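Local coordinates for protein ribonucleoside-diphosphate reductase subunit beta (Streptococcus sanguinis, PDB 4N83) that carries the dimanganese centre of a class Ib ribonucleotide reductase, which probably converts ribonucleotides into the deoxyribonucleotides needed for DNA synthesis, at residues A[276-279]-A[280-283]; A[168-171]-A[172-176]; A[51-54]-A[55-59]; A[239-243]-A[244-248]. All blocks are in the same frame, centred on the assembly; numbering follows the deposited sequence.

In the fold
The four contacts are local elements of one all-helical, ferritin-like chain. Contact 3, on helix 49-78, and contact 2, at the C-terminal end of helix 162-173, reach nearest to the cofactor. The side chains of Val-58 and Pro-168 each lie about 13 Å from a manganese ion, and about 7 and 8 Å respectively from the side chain of Tyr-104, the predicted active-site residue. Contact 4 turns the chain between two helices, with its centre about 12 Å from that of contact 3. Contact 1, at the start of a short helix, lies away from the metal site; it packs on contact 2, their centres about 11 Å apart, and its Asn-278 bonds to Glu-248 of contact 4.

Contact 1: A[276-279]-A[280-283]; sequences DVNP and IVMN
Asn-278 OD1 receives two backbone N-H groups: Val-281 N stands 3.1 Å from it with an N-H...O angle of 146°, while Ile-280 N makes a more bent, weak bond. This is the N-cap of helix 279-285, where the side-chain oxygen serves first-turn amides that lack a carbonyl from an earlier turn. With CG anti to the backbone N (chi1 -178°), the amide extends beside its own carbonyl carbon, bringing OD1 to these donors. Its other end is held too, because Asn-278 ND2 bonds to Glu-248; bonds at both ends should fix the amide's rotation. The regular helical pattern starts here, with Met-282 N 3.1 Å from Asn-278 O and Asn-283 N 2.8 Å from Pro-279 O.

Across the cap, Val-277 and Met-282 form the apolar pair of a hydrophobic staple. Bends at chi2 and chi3 fold the methionine back until CE lies 3.5 Å from Val-277 CG1, the two side chains crossing nearly at right angles. The staple packs on helix 246-263, both residues touching Tyr-255, whereas Val-281 rests on Phe-166, Leu-169 and Tyr-170 of helix 162-173.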
ATOM      1  N   ASP A 276     -20.872 -27.008  15.054  1.00115.88           N
ATOM      2  CA  ASP A 276     -22.144 -26.289  15.165  1.00117.68           C
ATOM      3  C   ASP A 276     -22.477 -25.538  13.873  1.00117.19           C
ATOM      4  O   ASP A 276     -23.644 -25.434  13.491  1.00118.32           O
ATOM      5  CB  ASP A 276     -22.106 -25.309  16.343  1.00118.34           C
ATOM      6  CG  ASP A 276     -21.875 -26.003  17.675  1.00119.14           C
ATOM      7  OD1 ASP A 276     -20.839 -26.689  17.818  1.00118.42           O
ATOM      8  OD2 ASP A 276     -22.723 -25.858  18.580  1.00120.81           O
ATOM      9  N   VAL A 277     -21.445 -25.021  13.211  1.00115.85           N
ATOM     10  CA  VAL A 277     -21.595 -24.294  11.950  1.00115.38           C
ATOM     11  C   VAL A 277     -22.019 -25.244  10.831  1.00115.48           C
ATOM     12  O   VAL A 277     -21.711 -26.436  10.875  1.00114.55           O
ATOM     13  CB  VAL A 277     -20.272 -23.593  11.561  1.00113.81           C
ATOM     14  CG1 VAL A 277     -20.347 -22.978  10.168  1.00113.40           C
ATOM     15  CG2 VAL A 277     -19.909 -22.533  12.592  1.00113.85           C
ATOM     16  N   ASN A 278     -22.732 -24.712   9.839  1.00116.59           N
ATOM     17  CA  ASN A 278     -23.116 -25.473   8.650  1.00118.07           C
ATOM     18  C   ASN A 278     -21.929 -26.263   8.092  1.00117.56           C
ATOM     19  O   ASN A 278     -20.837 -25.712   7.943  1.00115.43           O
ATOM     20  CB  ASN A 278     -23.676 -24.528   7.576  1.00118.23           C
ATOM     21  CG  ASN A 278     -24.149 -25.262   6.330  1.00118.72           C
ATOM     22  OD1 ASN A 278     -23.346 -25.808   5.574  1.00117.32           O
ATOM     23  ND2 ASN A 278     -25.458 -25.265   6.103  1.00119.74           N
ATOM     24  N   PRO A 279     -22.136 -27.558   7.787  1.00119.79           N
ATOM     25  CA  PRO A 279     -21.024 -28.405   7.347  1.00120.04           C
ATOM     26  C   PRO A 279     -20.478 -28.054   5.961  1.00120.29           C
ATOM     27  O   PRO A 279     -19.272 -28.170   5.735  1.00118.71           O
ATOM     28  CB  PRO A 279     -21.632 -29.811   7.345  1.00121.20           C
ATOM     29  CG  PRO A 279     -23.089 -29.593   7.136  1.00122.49           C
ATOM     30  CD  PRO A 279     -23.409 -28.303   7.829  1.00121.84           C
ATOM     31  N   ILE A 280     -21.354 -27.630   5.049  1.00121.84           N
ATOM     32  CA  ILE A 280     -20.943 -27.318   3.677  1.00121.73           C
ATOM     33  C   ILE A 280     -20.239 -25.956   3.598  1.00119.83           C
ATOM     34  O   ILE A 280     -19.488 -25.695   2.657  1.00117.55           O
ATOM     35  CB  ILE A 280     -22.138 -27.400   2.684  1.00123.38           C
ATOM     36  CG1 ILE A 280     -21.714 -28.112   1.393  1.00123.75           C
ATOM     37  CG2 ILE A 280     -22.733 -26.028   2.385  1.00122.96           C
ATOM     38  CD1 ILE A 280     -21.656 -29.621   1.511  1.00124.29           C
ATOM     39  N   VAL A 281     -20.491 -25.093   4.582  1.00120.35           N
ATOM     40  CA  VAL A 281     -19.765 -23.828   4.715  1.00120.00           C
ATOM     41  C   VAL A 281     -18.383 -24.087   5.312  1.00117.91           C
ATOM     42  O   VAL A 281     -17.408 -23.428   4.942  1.00116.53           O
ATOM     43  CB  VAL A 281     -20.536 -22.814   5.589  1.00121.29           C
ATOM     44  CG1 VAL A 281     -19.720 -21.542   5.799  1.00120.02           C
ATOM     45  CG2 VAL A 281     -21.879 -22.487   4.950  1.00123.01           C
ATOM     46  N   MET A 282     -18.304 -25.049   6.230  1.00117.27           N
ATOM     47  CA  MET A 282     -17.023 -25.481   6.795  1.00115.61           C
ATOM     48  C   MET A 282     -16.228 -26.298   5.771  1.00113.75           C
ATOM     49  O   MET A 282     -15.001 -26.382   5.854  1.00111.82           O
ATOM     50  CB  MET A 282     -17.243 -26.294   8.076  1.00116.16           C
ATOM     51  CG  MET A 282     -16.058 -26.290   9.033  1.00115.02           C
ATOM     52  SD  MET A 282     -15.550 -24.642   9.571  1.00113.55           S
ATOM     53  CE  MET A 282     -17.053 -24.027  10.322  1.00114.18           C
ATOM     54  N   ASN A 283     -16.938 -26.907   4.821  1.00113.63           N
ATOM     55  CA  ASN A 283     -16.317 -27.513   3.643  1.00112.30           C
ATOM     56  C   ASN A 283     -15.714 -26.436   2.735  1.00111.35           C
ATOM     57  O   ASN A 283     -14.692 -26.664   2.085  1.00110.88           O
ATOM     58  CB  ASN A 283     -17.351 -28.347   2.871  1.00112.47           C
ATOM     59  CG  ASN A 283     -16.777 -28.995   1.623  1.00111.53           C
ATOM     60  OD1 ASN A 283     -17.310 -28.825   0.526  1.00111.77           O
ATOM     61  ND2 ASN A 283     -15.690 -29.739   1.782  1.00110.74           N
TER

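Contact 2: A[168-171]-A[172-176]; sequences PLYY and LGNNK
Tyr-170 carries the side-chain amide of Asn-174 over one face of its ring: ND2 lies 4.1 Å above the ring plane, over its centre. Amide and ring are not parallel, their planes being 40° apart. The same nitrogen is fixed by a hydrogen bond, since Asn-174 ND2 donates to Tyr-170 O at 2.9 Å with an N-H...O angle of 143°. One asparagine group thus bonds the tyrosine's backbone and covers its ring. Tyr-170 can meet it because CG is anti to the backbone N (chi1 166°), which sets the ring beside its own carbonyl carbon, on the side where Asn-174 ND2 lies.

The backbone evidence identifies the helix end as a Schellman motif. Lys-176 N reaches back to Tyr-171 O at 2.8 Å, and Asn-175 N bonds to Leu-172 O at 3.2 Å; between these donors the chain reverses at Asn-175, whose phi is positive. The wrap also brings the aliphatic start of Lys-176 against Tyr-171, Lys-176 CB lying 4.1 Å from Tyr-171 CB. Farther back, ordinary helical bonds persist from Leu-172 N to Pro-168 O and from Gly-173 N to Leu-169 O.

The last turns pack against several helices, while the asparagines at the end are exposed. Leu-169 packs on Val-281 and Ile-285 of helix 279-285, Leu-172 on Ala-181 and Lys-185 of helix 178-206, and Pro-168 on Phe-59 of helix 49-78. The Tyr-170 ring meets that of Trp-245, beside the start of helix 246-263.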
ATOM      1  N   PRO A 168     -21.016 -16.940  -0.190  1.00121.23           N
ATOM      2  CA  PRO A 168     -20.153 -17.546  -1.215  1.00120.27           C
ATOM      3  C   PRO A 168     -19.472 -18.844  -0.769  1.00119.15           C
ATOM      4  O   PRO A 168     -19.202 -19.709  -1.602  1.00118.42           O
ATOM      5  CB  PRO A 168     -19.108 -16.458  -1.488  1.00119.54           C
ATOM      6  CG  PRO A 168     -19.090 -15.631  -0.251  1.00119.58           C
ATOM      7  CD  PRO A 168     -20.510 -15.619   0.223  1.00120.68           C
ATOM      8  N   LEU A 169     -19.193 -18.966   0.529  1.00118.54           N
ATOM      9  CA  LEU A 169     -18.654 -20.207   1.095  1.00118.50           C
ATOM     10  C   LEU A 169     -19.686 -21.341   1.050  1.00119.11           C
ATOM     11  O   LEU A 169     -19.321 -22.509   0.899  1.00118.51           O
ATOM     12  CB  LEU A 169     -18.187 -19.989   2.540  1.00118.45           C
ATOM     13  CG  LEU A 169     -16.952 -19.105   2.752  1.00117.11           C
ATOM     14  CD1 LEU A 169     -16.787 -18.766   4.226  1.00116.74           C
ATOM     15  CD2 LEU A 169     -15.696 -19.772   2.214  1.00116.25           C
ATOM     16  N   TYR A 170     -20.963 -20.989   1.192  1.00119.42           N
ATOM     17  CA  TYR A 170     -22.059 -21.956   1.089  1.00120.27           C
ATOM     18  C   TYR A 170     -22.133 -22.555  -0.317  1.00120.27           C
ATOM     19  O   TYR A 170     -22.257 -23.770  -0.472  1.00119.90           O
ATOM     20  CB  TYR A 170     -23.395 -21.297   1.465  1.00121.42           C
ATOM     21  CG  TYR A 170     -24.628 -22.094   1.086  1.00123.14           C
ATOM     22  CD1 TYR A 170     -25.134 -23.080   1.930  1.00123.88           C
ATOM     23  CD2 TYR A 170     -25.297 -21.851  -0.113  1.00123.67           C
ATOM     24  CE1 TYR A 170     -26.263 -23.806   1.586  1.00125.13           C
ATOM     25  CE2 TYR A 170     -26.425 -22.574  -0.466  1.00124.58           C
ATOM     26  CZ  TYR A 170     -26.904 -23.548   0.387  1.00125.72           C
ATOM     27  OH  TYR A 170     -28.025 -24.264   0.037  1.00127.59           O
ATOM     28  N   TYR A 171     -22.053 -21.696  -1.330  1.00120.77           N
ATOM     29  CA  TYR A 171     -22.113 -22.140  -2.725  1.00122.16           C
ATOM     30  C   TYR A 171     -20.870 -22.928  -3.140  1.00120.91           C
ATOM     31  O   TYR A 171     -20.975 -23.884  -3.911  1.00121.31           O
ATOM     32  CB  TYR A 171     -22.327 -20.949  -3.666  1.00123.44           C
ATOM     33  CG  TYR A 171     -23.717 -20.355  -3.583  1.00126.08           C
ATOM     34  CD1 TYR A 171     -24.828 -21.076  -4.013  1.00128.66           C
ATOM     35  CD2 TYR A 171     -23.925 -19.074  -3.078  1.00126.77           C
ATOM     36  CE1 TYR A 171     -26.104 -20.542  -3.939  1.00130.64           C
ATOM     37  CE2 TYR A 171     -25.197 -18.531  -3.001  1.00128.64           C
ATOM     38  CZ  TYR A 171     -26.284 -19.268  -3.433  1.00130.11           C
ATOM     39  OH  TYR A 171     -27.552 -18.735  -3.360  1.00131.62           O
ATOM     40  N   LEU A 172     -19.704 -22.533  -2.631  1.00119.39           N
ATOM     41  CA  LEU A 172     -18.455 -23.260  -2.889  1.00117.62           C
ATOM     42  C   LEU A 172     -18.538 -24.701  -2.382  1.00117.95           C
ATOM     43  O   LEU A 172     -17.980 -25.612  -2.996  1.00118.19           O
ATOM     44  CB  LEU A 172     -17.264 -22.547  -2.237  1.00115.36           C
ATOM     45  CG  LEU A 172     -15.875 -23.172  -2.433  1.00113.66           C
ATOM     46  CD1 LEU A 172     -15.512 -23.272  -3.907  1.00113.38           C
ATOM     47  CD2 LEU A 172     -14.821 -22.376  -1.678  1.00112.16           C
ATOM     48  N   GLY A 173     -19.230 -24.894  -1.262  1.00118.05           N
ATOM     49  CA  GLY A 173     -19.467 -26.224  -0.713  1.00118.88           C
ATOM     50  C   GLY A 173     -20.360 -27.090  -1.586  1.00120.12           C
ATOM     51  O   GLY A 173     -20.236 -28.315  -1.584  1.00120.54           O
ATOM     52  N   ASN A 174     -21.263 -26.449  -2.330  1.00120.83           N
ATOM     53  CA  ASN A 174     -22.136 -27.139  -3.284  1.00121.84           C
ATOM     54  C   ASN A 174     -21.517 -27.264  -4.684  1.00121.20           C
ATOM     55  O   ASN A 174     -22.171 -27.750  -5.608  1.00121.61           O
ATOM     56  CB  ASN A 174     -23.490 -26.415  -3.389  1.00122.81           C
ATOM     57  CG  ASN A 174     -24.369 -26.631  -2.171  1.00123.80           C
ATOM     58  OD1 ASN A 174     -25.422 -27.263  -2.260  1.00125.43           O
ATOM     59  ND2 ASN A 174     -23.942 -26.111  -1.028  1.00123.23           N
ATOM     60  N   ASN A 175     -20.263 -26.832  -4.830  1.00119.95           N
ATOM     61  CA  ASN A 175     -19.561 -26.809  -6.119  1.00119.32           C
ATOM     62  C   ASN A 175     -20.178 -25.794  -7.093  1.00119.44           C
ATOM     63  O   ASN A 175     -20.197 -26.009  -8.308  1.00119.51           O
ATOM     64  CB  ASN A 175     -19.513 -28.218  -6.737  1.00120.05           C
ATOM     65  CG  ASN A 175     -18.327 -28.414  -7.670  1.00119.44           C
ATOM     66  OD1 ASN A 175     -17.207 -28.011  -7.362  1.00118.18           O
ATOM     67  ND2 ASN A 175     -18.569 -29.052  -8.810  1.00120.59           N
ATOM     68  N   LYS A 176     -20.667 -24.684  -6.539  1.00118.95           N
ATOM     69  CA  LYS A 176     -21.327 -23.626  -7.306  1.00118.75           C
ATOM     70  C   LYS A 176     -20.569 -22.312  -7.114  1.00117.57           C
ATOM     71  O   LYS A 176     -20.022 -22.064  -6.038  1.00116.87           O
ATOM     72  CB  LYS A 176     -22.776 -23.452  -6.831  1.00119.44           C
ATOM     73  CG  LYS A 176     -23.607 -24.731  -6.822  1.00120.48           C
ATOM     74  CD  LYS A 176     -24.507 -24.856  -8.043  1.00121.37           C
ATOM     75  CE  LYS A 176     -25.767 -24.016  -7.898  1.00122.10           C
ATOM     76  NZ  LYS A 176     -26.766 -24.311  -8.963  1.00123.47           N
TER

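Contact 3: A[51-54]-A[55-59]; sequences EKDL and VGKVF
Leu-54 and Val-58 form the buried, closely packed part of this helical turn, while Asp-53 and Lys-57, one residue back on each level, make its looser outer part. On the inner side, Leu-54 CD1 meets Val-58 CG2 at 4.0 Å. The leucine's CG is anti to the backbone N (chi1 178°), which, with chi2 near 57°, sends CD1 forward to Val-58 while CD2 turns back. Beneath them one regular backbone bond joins the two residues, with Val-58 N 3.1 Å from Leu-54 O at an N-H...O angle of 138°. One turn earlier the bonding is slacker: Val-55 N is shared between Glu-51 O, at 3.5 Å, and Lys-52 O, both bonds weak.

Outside, Asp-53 OD2 and Lys-57 NZ form a long i, i+4 salt bridge of 3.6 Å. The lysine stays extended beyond CG, and its methylene chain runs past the aspartate, with CE 3.4 Å from OD2. Its ammonium group has a second partner in the ring of Trp-123, a cation-pi contact.

Within the bundle, Leu-54 and Val-58 face Tyr-240 of helix 211-240. Val-58 also touches Thr-167 of helix 162-173, and Phe-59 packs among Tyr-104, Ile-107 and Phe-108 of helix 84-111.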
ATOM      1  N   GLU A  51     -32.350 -15.629  -4.399  1.00120.88           N
ATOM      2  CA  GLU A  51     -30.931 -15.930  -4.198  1.00119.35           C
ATOM      3  C   GLU A  51     -30.008 -14.925  -4.890  1.00119.63           C
ATOM      4  O   GLU A  51     -28.969 -14.564  -4.337  1.00119.05           O
ATOM      5  CB  GLU A  51     -30.615 -17.350  -4.678  1.00118.42           C
ATOM      6  CG  GLU A  51     -31.279 -18.433  -3.842  1.00118.51           C
ATOM      7  CD  GLU A  51     -30.940 -19.837  -4.309  1.00117.58           C
ATOM      8  OE1 GLU A  51     -30.820 -20.054  -5.532  1.00117.16           O
ATOM      9  OE2 GLU A  51     -30.801 -20.728  -3.446  1.00117.34           O
ATOM     10  N   LYS A  52     -30.380 -14.486  -6.092  1.00121.64           N
ATOM     11  CA  LYS A  52     -29.586 -13.496  -6.838  1.00121.53           C
ATOM     12  C   LYS A  52     -29.493 -12.150  -6.118  1.00121.63           C
ATOM     13  O   LYS A  52     -28.432 -11.524  -6.100  1.00121.53           O
ATOM     14  CB  LYS A  52     -30.157 -13.269  -8.245  1.00122.00           C
ATOM     15  CG  LYS A  52     -29.753 -14.317  -9.269  1.00121.32           C
ATOM     16  CD  LYS A  52     -30.207 -13.915 -10.663  1.00121.44           C
ATOM     17  CE  LYS A  52     -29.754 -14.916 -11.712  1.00120.77           C
ATOM     18  NZ  LYS A  52     -30.268 -14.565 -13.064  1.00121.28           N
ATOM     19  N   ASP A  53     -30.605 -11.710  -5.533  1.00122.95           N
ATOM     20  CA  ASP A  53     -30.662 -10.415  -4.851  1.00122.95           C
ATOM     21  C   ASP A  53     -29.836 -10.405  -3.560  1.00121.52           C
ATOM     22  O   ASP A  53     -29.324  -9.361  -3.159  1.00122.53           O
ATOM     23  CB  ASP A  53     -32.117 -10.030  -4.550  1.00124.87           C
ATOM     24  CG  ASP A  53     -32.298  -8.535  -4.348  1.00125.69           C
ATOM     25  OD1 ASP A  53     -32.082  -7.772  -5.314  1.00125.69           O
ATOM     26  OD2 ASP A  53     -32.675  -8.126  -3.231  1.00127.03           O
ATOM     27  N   LEU A  54     -29.709 -11.566  -2.919  1.00119.84           N
ATOM     28  CA  LEU A  54     -28.919 -11.691  -1.693  1.00118.36           C
ATOM     29  C   LEU A  54     -27.418 -11.543  -1.949  1.00117.11           C
ATOM     30  O   LEU A  54     -26.694 -11.015  -1.105  1.00116.65           O
ATOM     31  CB  LEU A  54     -29.195 -13.038  -1.017  1.00118.12           C
ATOM     32  CG  LEU A  54     -28.416 -13.356   0.264  1.00117.21           C
ATOM     33  CD1 LEU A  54     -28.633 -12.285   1.323  1.00117.49           C
ATOM     34  CD2 LEU A  54     -28.814 -14.725   0.792  1.00117.98           C
ATOM     35  N   VAL A  55     -26.958 -12.011  -3.109  1.00117.17           N
ATOM     36  CA  VAL A  55     -25.531 -12.003  -3.448  1.00115.73           C
ATOM     37  C   VAL A  55     -24.980 -10.580  -3.599  1.00115.42           C
ATOM     38  O   VAL A  55     -23.910 -10.268  -3.071  1.00115.06           O
ATOM     39  CB  VAL A  55     -25.256 -12.832  -4.728  1.00115.17           C
ATOM     40  CG1 VAL A  55     -23.835 -12.621  -5.231  1.00114.06           C
ATOM     41  CG2 VAL A  55     -25.501 -14.309  -4.455  1.00115.05           C
ATOM     42  N   GLY A  56     -25.709  -9.728  -4.315  1.00115.95           N
ATOM     43  CA  GLY A  56     -25.296  -8.339  -4.526  1.00116.21           C
ATOM     44  C   GLY A  56     -25.295  -7.508  -3.252  1.00116.88           C
ATOM     45  O   GLY A  56     -24.407  -6.679  -3.046  1.00116.04           O
ATOM     46  N   LYS A  57     -26.294  -7.734  -2.401  1.00118.35           N
ATOM     47  CA  LYS A  57     -26.397  -7.046  -1.112  1.00119.45           C
ATOM     48  C   LYS A  57     -25.273  -7.445  -0.153  1.00118.42           C
ATOM     49  O   LYS A  57     -24.856  -6.648   0.691  1.00117.53           O
ATOM     50  CB  LYS A  57     -27.753  -7.335  -0.460  1.00121.41           C
ATOM     51  CG  LYS A  57     -28.933  -6.664  -1.148  1.00123.07           C
ATOM     52  CD  LYS A  57     -30.229  -6.923  -0.397  1.00124.95           C
ATOM     53  CE  LYS A  57     -31.349  -6.020  -0.885  1.00126.55           C
ATOM     54  NZ  LYS A  57     -32.621  -6.275  -0.156  1.00128.20           N
ATOM     55  N   VAL A  58     -24.797  -8.681  -0.286  1.00118.44           N
ATOM     56  CA  VAL A  58     -23.718  -9.201   0.552  1.00117.92           C
ATOM     57  C   VAL A  58     -22.379  -8.574   0.172  1.00116.41           C
ATOM     58  O   VAL A  58     -21.721  -7.963   1.013  1.00116.08           O
ATOM     59  CB  VAL A  58     -23.641 -10.744   0.465  1.00118.16           C
ATOM     60  CG1 VAL A  58     -22.267 -11.266   0.866  1.00117.22           C
ATOM     61  CG2 VAL A  58     -24.721 -11.371   1.335  1.00119.49           C
ATOM     62  N   PHE A  59     -21.980  -8.730  -1.089  1.00115.66           N
ATOM     63  CA  PHE A  59     -20.699  -8.196  -1.556  1.00115.00           C
ATOM     64  C   PHE A  59     -20.666  -6.674  -1.459  1.00115.12           C
ATOM     65  O   PHE A  59     -19.678  -6.102  -1.002  1.00114.49           O
ATOM     66  CB  PHE A  59     -20.404  -8.628  -3.000  1.00115.03           C
ATOM     67  CG  PHE A  59     -20.197 -10.112  -3.172  1.00115.08           C
ATOM     68  CD1 PHE A  59     -19.417 -10.839  -2.276  1.00114.52           C
ATOM     69  CD2 PHE A  59     -20.760 -10.778  -4.252  1.00115.69           C
ATOM     70  CE1 PHE A  59     -19.225 -12.200  -2.446  1.00114.18           C
ATOM     71  CE2 PHE A  59     -20.567 -12.139  -4.427  1.00115.49           C
ATOM     72  CZ  PHE A  59     -19.800 -12.852  -3.522  1.00114.91           C
TER

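Contact 4: A[239-243]-A[244-248]; sequences LYDTV and GWTEE
Tyr-240 packs back against Trp-245 and Thr-246 in the short helix-helix connection between helix 211-240 and helix 246-263 of this ferritin-like helical protein. Traced outward, its CB lies 3.8 Å from Thr-246 OG1. CD2 then comes 3.7 Å from Trp-245 CE3, and CE2 remains beside the same atom at 3.9 Å. Because CE3 lies in the plane of the tyrosine ring, the indole meets that ring at its edge. At the tip, OH bonds to Thr-167 on helix 162-173, so the tyrosine ties the connection to a neighbouring helix.

Val-243 covers the indole from another direction. Its CG2 makes a CH-pi contact 4.1 Å from the centroid of the six-membered ring and only 17° off the normal, evidence of an approach over the face. Gly-244, with positive phi (85°), lets the chain reverse between these two residues. Exposed Asp-241 brings OD1 to 3.0 Å from OG1 of the buried Thr-246, a weak bond at best, whose proton has another possible acceptor.

The reversal is closed by one carbonyl with two donors: Trp-245 N approaches Tyr-240 O in the carbonyl plane, at 3.1 Å, whereas Gly-244 N, at 2.8 Å, sits 36° out of that plane.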
ATOM      1  N   LEU A 239     -31.397  -9.699   5.718  1.00133.46           N
ATOM      2  CA  LEU A 239     -31.030 -10.368   4.468  1.00132.99           C
ATOM      3  C   LEU A 239     -31.520 -11.816   4.386  1.00133.64           C
ATOM      4  O   LEU A 239     -32.185 -12.195   3.422  1.00133.88           O
ATOM      5  CB  LEU A 239     -29.508 -10.354   4.295  1.00131.68           C
ATOM      6  CG  LEU A 239     -28.824  -9.007   4.051  1.00131.91           C
ATOM      7  CD1 LEU A 239     -27.322  -9.211   3.911  1.00129.77           C
ATOM      8  CD2 LEU A 239     -29.392  -8.315   2.820  1.00132.59           C
ATOM      9  N   TYR A 240     -31.195 -12.611   5.403  1.00134.49           N
ATOM     10  CA  TYR A 240     -31.291 -14.078   5.318  1.00134.86           C
ATOM     11  C   TYR A 240     -32.636 -14.706   5.725  1.00135.43           C
ATOM     12  O   TYR A 240     -32.759 -15.932   5.733  1.00134.74           O
ATOM     13  CB  TYR A 240     -30.165 -14.710   6.153  1.00134.74           C
ATOM     14  CG  TYR A 240     -28.774 -14.461   5.607  1.00133.92           C
ATOM     15  CD1 TYR A 240     -28.002 -13.395   6.064  1.00133.64           C
ATOM     16  CD2 TYR A 240     -28.228 -15.296   4.635  1.00133.56           C
ATOM     17  CE1 TYR A 240     -26.728 -13.167   5.567  1.00132.22           C
ATOM     18  CE2 TYR A 240     -26.955 -15.076   4.132  1.00131.72           C
ATOM     19  CZ  TYR A 240     -26.209 -14.011   4.601  1.00131.10           C
ATOM     20  OH  TYR A 240     -24.945 -13.790   4.105  1.00129.18           O
ATOM     21  N   ASP A 241     -33.638 -13.891   6.053  1.00135.93           N
ATOM     22  CA  ASP A 241     -34.934 -14.423   6.503  1.00136.75           C
ATOM     23  C   ASP A 241     -35.759 -15.059   5.380  1.00136.76           C
ATOM     24  O   ASP A 241     -36.443 -16.058   5.608  1.00137.47           O
ATOM     25  CB  ASP A 241     -35.763 -13.346   7.224  1.00138.29           C
ATOM     26  CG  ASP A 241     -35.581 -13.376   8.737  1.00138.59           C
ATOM     27  OD1 ASP A 241     -35.526 -14.481   9.321  1.00138.07           O
ATOM     28  OD2 ASP A 241     -35.507 -12.291   9.349  1.00139.12           O
ATOM     29  N   THR A 242     -35.694 -14.485   4.181  1.00135.63           N
ATOM     30  CA  THR A 242     -36.444 -15.007   3.035  1.00136.18           C
ATOM     31  C   THR A 242     -35.874 -16.340   2.544  1.00135.35           C
ATOM     32  O   THR A 242     -36.607 -17.322   2.411  1.00136.16           O
ATOM     33  CB  THR A 242     -36.466 -14.005   1.866  1.00135.51           C
ATOM     34  OG1 THR A 242     -35.135 -13.557   1.584  1.00132.77           O
ATOM     35  CG2 THR A 242     -37.344 -12.809   2.206  1.00137.07           C
ATOM     36  N   VAL A 243     -34.569 -16.364   2.275  1.00133.52           N
ATOM     37  CA  VAL A 243     -33.882 -17.601   1.878  1.00132.50           C
ATOM     38  C   VAL A 243     -33.827 -18.620   3.024  1.00133.60           C
ATOM     39  O   VAL A 243     -33.775 -19.828   2.784  1.00132.77           O
ATOM     40  CB  VAL A 243     -32.455 -17.338   1.334  1.00129.89           C
ATOM     41  CG1 VAL A 243     -32.527 -16.633  -0.013  1.00129.38           C
ATOM     42  CG2 VAL A 243     -31.611 -16.535   2.318  1.00128.68           C
ATOM     43  N   GLY A 244     -33.825 -18.124   4.261  1.00135.20           N
ATOM     44  CA  GLY A 244     -33.968 -18.967   5.446  1.00136.33           C
ATOM     45  C   GLY A 244     -32.682 -19.583   5.969  1.00135.59           C
ATOM     46  O   GLY A 244     -32.666 -20.758   6.339  1.00135.86           O
ATOM     47  N   TRP A 245     -31.608 -18.795   6.005  1.00134.71           N
ATOM     48  CA  TRP A 245     -30.345 -19.221   6.624  1.00133.18           C
ATOM     49  C   TRP A 245     -29.980 -18.319   7.810  1.00132.09           C
ATOM     50  O   TRP A 245     -28.814 -18.247   8.199  1.00130.84           O
ATOM     51  CB  TRP A 245     -29.193 -19.205   5.608  1.00132.16           C
ATOM     52  CG  TRP A 245     -29.496 -19.831   4.275  1.00133.55           C
ATOM     53  CD1 TRP A 245     -30.300 -20.908   4.032  1.00134.97           C
ATOM     54  CD2 TRP A 245     -28.967 -19.432   3.003  1.00133.66           C
ATOM     55  NE1 TRP A 245     -30.321 -21.190   2.686  1.00135.30           N
ATOM     56  CE2 TRP A 245     -29.508 -20.303   2.033  1.00134.39           C
ATOM     57  CE3 TRP A 245     -28.091 -18.418   2.589  1.00132.86           C
ATOM     58  CZ2 TRP A 245     -29.204 -20.190   0.672  1.00134.21           C
ATOM     59  CZ3 TRP A 245     -27.789 -18.308   1.236  1.00132.31           C
ATOM     60  CH2 TRP A 245     -28.345 -19.190   0.295  1.00133.11           C
ATOM     61  N   THR A 246     -30.978 -17.648   8.388  1.00131.99           N
ATOM     62  CA  THR A 246     -30.751 -16.650   9.439  1.00130.53           C
ATOM     63  C   THR A 246     -30.039 -17.225  10.662  1.00129.56           C
ATOM     64  O   THR A 246     -29.079 -16.636  11.158  1.00127.41           O
ATOM     65  CB  THR A 246     -32.080 -16.016   9.897  1.00132.29           C
ATOM     66  OG1 THR A 246     -32.754 -15.444   8.770  1.00131.85           O
ATOM     67  CG2 THR A 246     -31.843 -14.932  10.940  1.00132.39           C
ATOM     68  N   GLU A 247     -30.515 -18.369  11.143  1.00130.47           N
ATOM     69  CA  GLU A 247     -29.953 -18.996  12.341  1.00131.39           C
ATOM     70  C   GLU A 247     -28.583 -19.635  12.099  1.00130.89           C
ATOM     71  O   GLU A 247     -27.812 -19.818  13.041  1.00130.07           O
ATOM     72  CB  GLU A 247     -30.926 -20.037  12.907  1.00132.85           C
ATOM     73  CG  GLU A 247     -32.241 -19.453  13.407  1.00135.18           C
ATOM     74  CD  GLU A 247     -32.065 -18.460  14.545  1.00135.85           C
ATOM     75  OE1 GLU A 247     -31.085 -18.583  15.311  1.00135.22           O
ATOM     76  OE2 GLU A 247     -32.913 -17.553  14.677  1.00137.08           O
ATOM     77  N   GLU A 248     -28.285 -19.974  10.846  1.00131.98           N
ATOM     78  CA  GLU A 248     -26.973 -20.520  10.484  1.00131.85           C
ATOM     79  C   GLU A 248     -25.895 -19.435  10.448  1.00132.29           C
ATOM     80  O   GLU A 248     -24.750 -19.684  10.830  1.00131.95           O
ATOM     81  CB  GLU A 248     -27.036 -21.230   9.130  1.00131.49           C
ATOM     82  CG  GLU A 248     -27.871 -22.499   9.133  1.00132.63           C
ATOM     83  CD  GLU A 248     -27.859 -23.205   7.791  1.00132.10           C
ATOM     84  OE1 GLU A 248     -27.509 -24.403   7.750  1.00131.24           O
ATOM     85  OE2 GLU A 248     -28.192 -22.559   6.774  1.00132.62           O
TER